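Local coordinates for hypothetical conserved protein, GK1056 (Geobacillus kaustophilus, PDB 2QYH) that is of unknown function but, as a haloacid dehalogenase-like hydrolase, may be a phosphatase that binds magnesium, at residues Arg88-Glu93 with Pro163-Val168. Numbering follows the deposited sequence.
Sequences RALTEE and PEFRFV
L90 reaches from its helix toward the strand and sets one methyl, CD1, in the corner formed by the rings of F165 and F167. This single carbon makes the closest approaches on the helix side. CD1 of L90 lies 3.5 Å from CD2 of F165 and 3.6 Å from CE2 of the same ring. It is thus near the CD2-CE2 bond, and its approach to the ring is oblique. CD1 of L90 meets F167 at the far end of the ring, 3.9 Å from CZ of F167 with CE2 close by, again at a slant. The two phenylalanines are two residues apart on one strand, and their CB atoms both head for the helix. Both share a first torsion that turns the ring away from its own C=O carbon. Their second torsions differ (chi2 -39° in F165, 77° in F167) and leave the ring planes nearly at right angles. In L90 CD1 is carried on from CA in an extended line (chi2 -173°) that ends at the aromatic pair. The interface is small, 119 Å² in all, and purely apolar; the helix and strand backbones stay well apart, the CA atoms of L90 and F165 being 9.6 Å from each other. V177 of the neighbouring strand 174-179 touches all three side chains, while V87 and K86, one turn or so earlier on the helix, also pack on F165. Helix 84-96 thus lies against edge strand 165-171 of the five-stranded antiparallel sheet, the helix-on-sheet packing of an alpha/beta cap domain, consistent with the Cof-type HAD family.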
ATOM      1  N   ARG D  88     -19.764  20.065  10.674  1.00 53.08           N
ATOM      2  CA  ARG D  88     -19.436  21.483  10.790  1.00 53.08           C
ATOM      3  C   ARG D  88     -19.460  21.960  12.245  1.00 53.08           C
ATOM      4  O   ARG D  88     -18.543  22.654  12.684  1.00 53.08           O
ATOM      5  CB  ARG D  88     -20.406  22.326   9.966  1.00 55.42           C
ATOM      6  CG  ARG D  88     -20.036  23.792   9.930  1.00 55.42           C
ATOM      7  CD  ARG D  88     -21.031  24.617   9.134  1.00 57.42           C
ATOM      8  NE  ARG D  88     -21.246  24.082   7.793  1.00 59.42           N
ATOM      9  CZ  ARG D  88     -22.325  23.392   7.432  1.00 60.42           C
ATOM     10  NH1 ARG D  88     -23.291  23.157   8.316  1.00 60.42           N
ATOM     11  NH2 ARG D  88     -22.442  22.935   6.188  1.00 60.42           N
ATOM     12  N   ALA D  89     -20.503  21.590  12.986  1.00 50.18           N
ATOM     13  CA  ALA D  89     -20.626  21.981  14.393  1.00 50.18           C
ATOM     14  C   ALA D  89     -19.464  21.442  15.226  1.00 51.18           C
ATOM     15  O   ALA D  89     -18.845  22.179  15.998  1.00 51.18           O
ATOM     16  CB  ALA D  89     -21.955  21.477  14.973  1.00 20.63           C
ATOM     17  N   LEU D  90     -19.178  20.151  15.067  1.00 47.37           N
ATOM     18  CA  LEU D  90     -18.096  19.502  15.797  1.00 47.37           C
ATOM     19  C   LEU D  90     -16.765  20.204  15.526  1.00 48.37           C
ATOM     20  O   LEU D  90     -15.960  20.390  16.435  1.00 47.37           O
ATOM     21  CB  LEU D  90     -17.988  18.032  15.382  1.00 63.19           C
ATOM     22  CG  LEU D  90     -17.529  17.026  16.444  1.00 63.19           C
ATOM     23  CD1 LEU D  90     -17.323  15.671  15.795  1.00 63.19           C
ATOM     24  CD2 LEU D  90     -16.246  17.489  17.104  1.00 63.19           C
ATOM     25  N   THR D  91     -16.541  20.588  14.273  1.00 49.50           N
ATOM     26  CA  THR D  91     -15.302  21.257  13.894  1.00 50.50           C
ATOM     27  C   THR D  91     -15.185  22.623  14.569  1.00 51.50           C
ATOM     28  O   THR D  91     -14.142  22.963  15.141  1.00 50.50           O
ATOM     29  CB  THR D  91     -15.214  21.452  12.360  1.00 58.30           C
ATOM     30  OG1 THR D  91     -15.423  20.197  11.705  1.00 59.30           O
ATOM     31  CG2 THR D  91     -13.840  21.981  11.968  1.00 58.30           C
ATOM     32  N   GLU D  92     -16.258  23.403  14.506  1.00 50.87           N
ATOM     33  CA  GLU D  92     -16.249  24.727  15.110  1.00 51.87           C
ATOM     34  C   GLU D  92     -16.094  24.645  16.618  1.00 51.87           C
ATOM     35  O   GLU D  92     -15.234  25.312  17.191  1.00 51.87           O
ATOM     36  CB  GLU D  92     -17.517  25.490  14.734  1.00 87.02           C
ATOM     37  CG  GLU D  92     -17.445  26.091  13.336  1.00 89.02           C
ATOM     38  CD  GLU D  92     -18.786  26.582  12.828  1.00 92.02           C
ATOM     39  OE1 GLU D  92     -19.487  27.290  13.583  1.00 93.02           O
ATOM     40  OE2 GLU D  92     -19.135  26.268  11.670  1.00 93.02           O
ATOM     41  N   GLU D  93     -16.908  23.815  17.259  1.00 58.01           N
ATOM     42  CA  GLU D  93     -16.824  23.672  18.706  1.00 58.01           C
ATOM     43  C   GLU D  93     -15.432  23.194  19.129  1.00 59.01           C
ATOM     44  O   GLU D  93     -14.834  23.747  20.053  1.00 59.01           O
ATOM     45  CB  GLU D  93     -17.900  22.704  19.217  1.00 61.32           C
ATOM     46  CG  GLU D  93     -17.854  22.480  20.728  1.00 61.32           C
ATOM     47  CD  GLU D  93     -19.052  21.709  21.258  1.00 62.32           C
ATOM     48  OE1 GLU D  93     -18.982  21.224  22.410  1.00 62.32           O
ATOM     49  OE2 GLU D  93     -20.063  21.593  20.533  1.00 61.32           O
ATOM     50  N   PRO D 163     -24.420  13.248  20.293  1.00 55.18           N
ATOM     51  CA  PRO D 163     -24.878  11.860  20.371  1.00 54.18           C
ATOM     52  C   PRO D 163     -25.083  11.226  18.994  1.00 53.18           C
ATOM     53  O   PRO D 163     -25.324  10.025  18.896  1.00 54.18           O
ATOM     54  CB  PRO D 163     -26.176  11.972  21.172  1.00 45.25           C
ATOM     55  CG  PRO D 163     -26.678  13.347  20.805  1.00 45.25           C
ATOM     56  CD  PRO D 163     -25.416  14.165  20.877  1.00 46.25           C
ATOM     57  N   GLU D 164     -24.993  12.033  17.937  1.00 51.44           N
ATOM     58  CA  GLU D 164     -25.152  11.513  16.580  1.00 51.44           C
ATOM     59  C   GLU D 164     -23.846  10.905  16.078  1.00 50.44           C
ATOM     60  O   GLU D 164     -23.800  10.281  15.014  1.00 50.44           O
ATOM     61  CB  GLU D 164     -25.634  12.604  15.615  1.00 52.11           C
ATOM     62  CG  GLU D 164     -25.147  13.997  15.926  1.00 53.11           C
ATOM     63  CD  GLU D 164     -26.005  14.679  16.972  1.00 55.11           C
ATOM     64  OE1 GLU D 164     -27.216  14.845  16.717  1.00 54.11           O
ATOM     65  OE2 GLU D 164     -25.472  15.045  18.040  1.00 57.11           O
ATOM     66  N   PHE D 165     -22.782  11.100  16.851  1.00 40.40           N
ATOM     67  CA  PHE D 165     -21.482  10.535  16.516  1.00 38.40           C
ATOM     68  C   PHE D 165     -21.068   9.590  17.640  1.00 38.40           C
ATOM     69  O   PHE D 165     -21.636   9.627  18.729  1.00 39.40           O
ATOM     70  CB  PHE D 165     -20.412  11.619  16.388  1.00 36.58           C
ATOM     71  CG  PHE D 165     -20.599  12.534  15.220  1.00 35.58           C
ATOM     72  CD1 PHE D 165     -21.034  12.044  13.993  1.00 34.58           C
ATOM     73  CD2 PHE D 165     -20.291  13.887  15.330  1.00 33.58           C
ATOM     74  CE1 PHE D 165     -21.159  12.888  12.890  1.00 34.58           C
ATOM     75  CE2 PHE D 165     -20.410  14.734  14.238  1.00 33.58           C
ATOM     76  CZ  PHE D 165     -20.846  14.231  13.012  1.00 34.58           C
ATOM     77  N   ARG D 166     -20.088   8.737  17.364  1.00 43.05           N
ATOM     78  CA  ARG D 166     -19.569   7.818  18.366  1.00 42.05           C
ATOM     79  C   ARG D 166     -18.063   8.024  18.410  1.00 42.05           C
ATOM     80  O   ARG D 166     -17.376   7.833  17.409  1.00 43.05           O
ATOM     81  CB  ARG D 166     -19.876   6.370  18.001  1.00 38.11           C
ATOM     82  CG  ARG D 166     -19.145   5.345  18.867  1.00 37.11           C
ATOM     83  CD  ARG D 166     -19.701   5.228  20.286  1.00 35.11           C
ATOM     84  NE  ARG D 166     -21.136   4.961  20.275  1.00 36.11           N
ATOM     85  CZ  ARG D 166     -22.068   5.899  20.424  1.00 35.11           C
ATOM     86  NH1 ARG D 166     -21.710   7.163  20.613  1.00 32.11           N
ATOM     87  NH2 ARG D 166     -23.353   5.579  20.342  1.00 35.11           N
ATOM     88  N   PHE D 167     -17.553   8.433  19.564  1.00 45.41           N
ATOM     89  CA  PHE D 167     -16.126   8.661  19.712  1.00 45.41           C
ATOM     90  C   PHE D 167     -15.458   7.422  20.305  1.00 45.41           C
ATOM     91  O   PHE D 167     -15.755   7.025  21.432  1.00 45.41           O
ATOM     92  CB  PHE D 167     -15.889   9.892  20.594  1.00 36.14           C
ATOM     93  CG  PHE D 167     -16.538  11.146  20.067  1.00 36.14           C
ATOM     94  CD1 PHE D 167     -17.902  11.356  20.221  1.00 33.14           C
ATOM     95  CD2 PHE D 167     -15.793  12.091  19.360  1.00 34.14           C
ATOM     96  CE1 PHE D 167     -18.515  12.483  19.674  1.00 34.14           C
ATOM     97  CE2 PHE D 167     -16.400  13.222  18.809  1.00 34.14           C
ATOM     98  CZ  PHE D 167     -17.758  13.418  18.964  1.00 35.14           C
ATOM     99  N   VAL D 168     -14.572   6.807  19.527  1.00 35.68           N
ATOM    100  CA  VAL D 168     -13.856   5.608  19.953  1.00 35.68           C
ATOM    101  C   VAL D 168     -12.363   5.913  19.952  1.00 36.68           C
ATOM    102  O   VAL D 168     -11.761   6.112  18.893  1.00 37.68           O
ATOM    103  CB  VAL D 168     -14.132   4.427  18.995  1.00 33.65           C
ATOM    104  CG1 VAL D 168     -13.455   3.158  19.503  1.00 33.65           C
ATOM    105  CG2 VAL D 168     -15.633   4.219  18.851  1.00 33.65           C
TER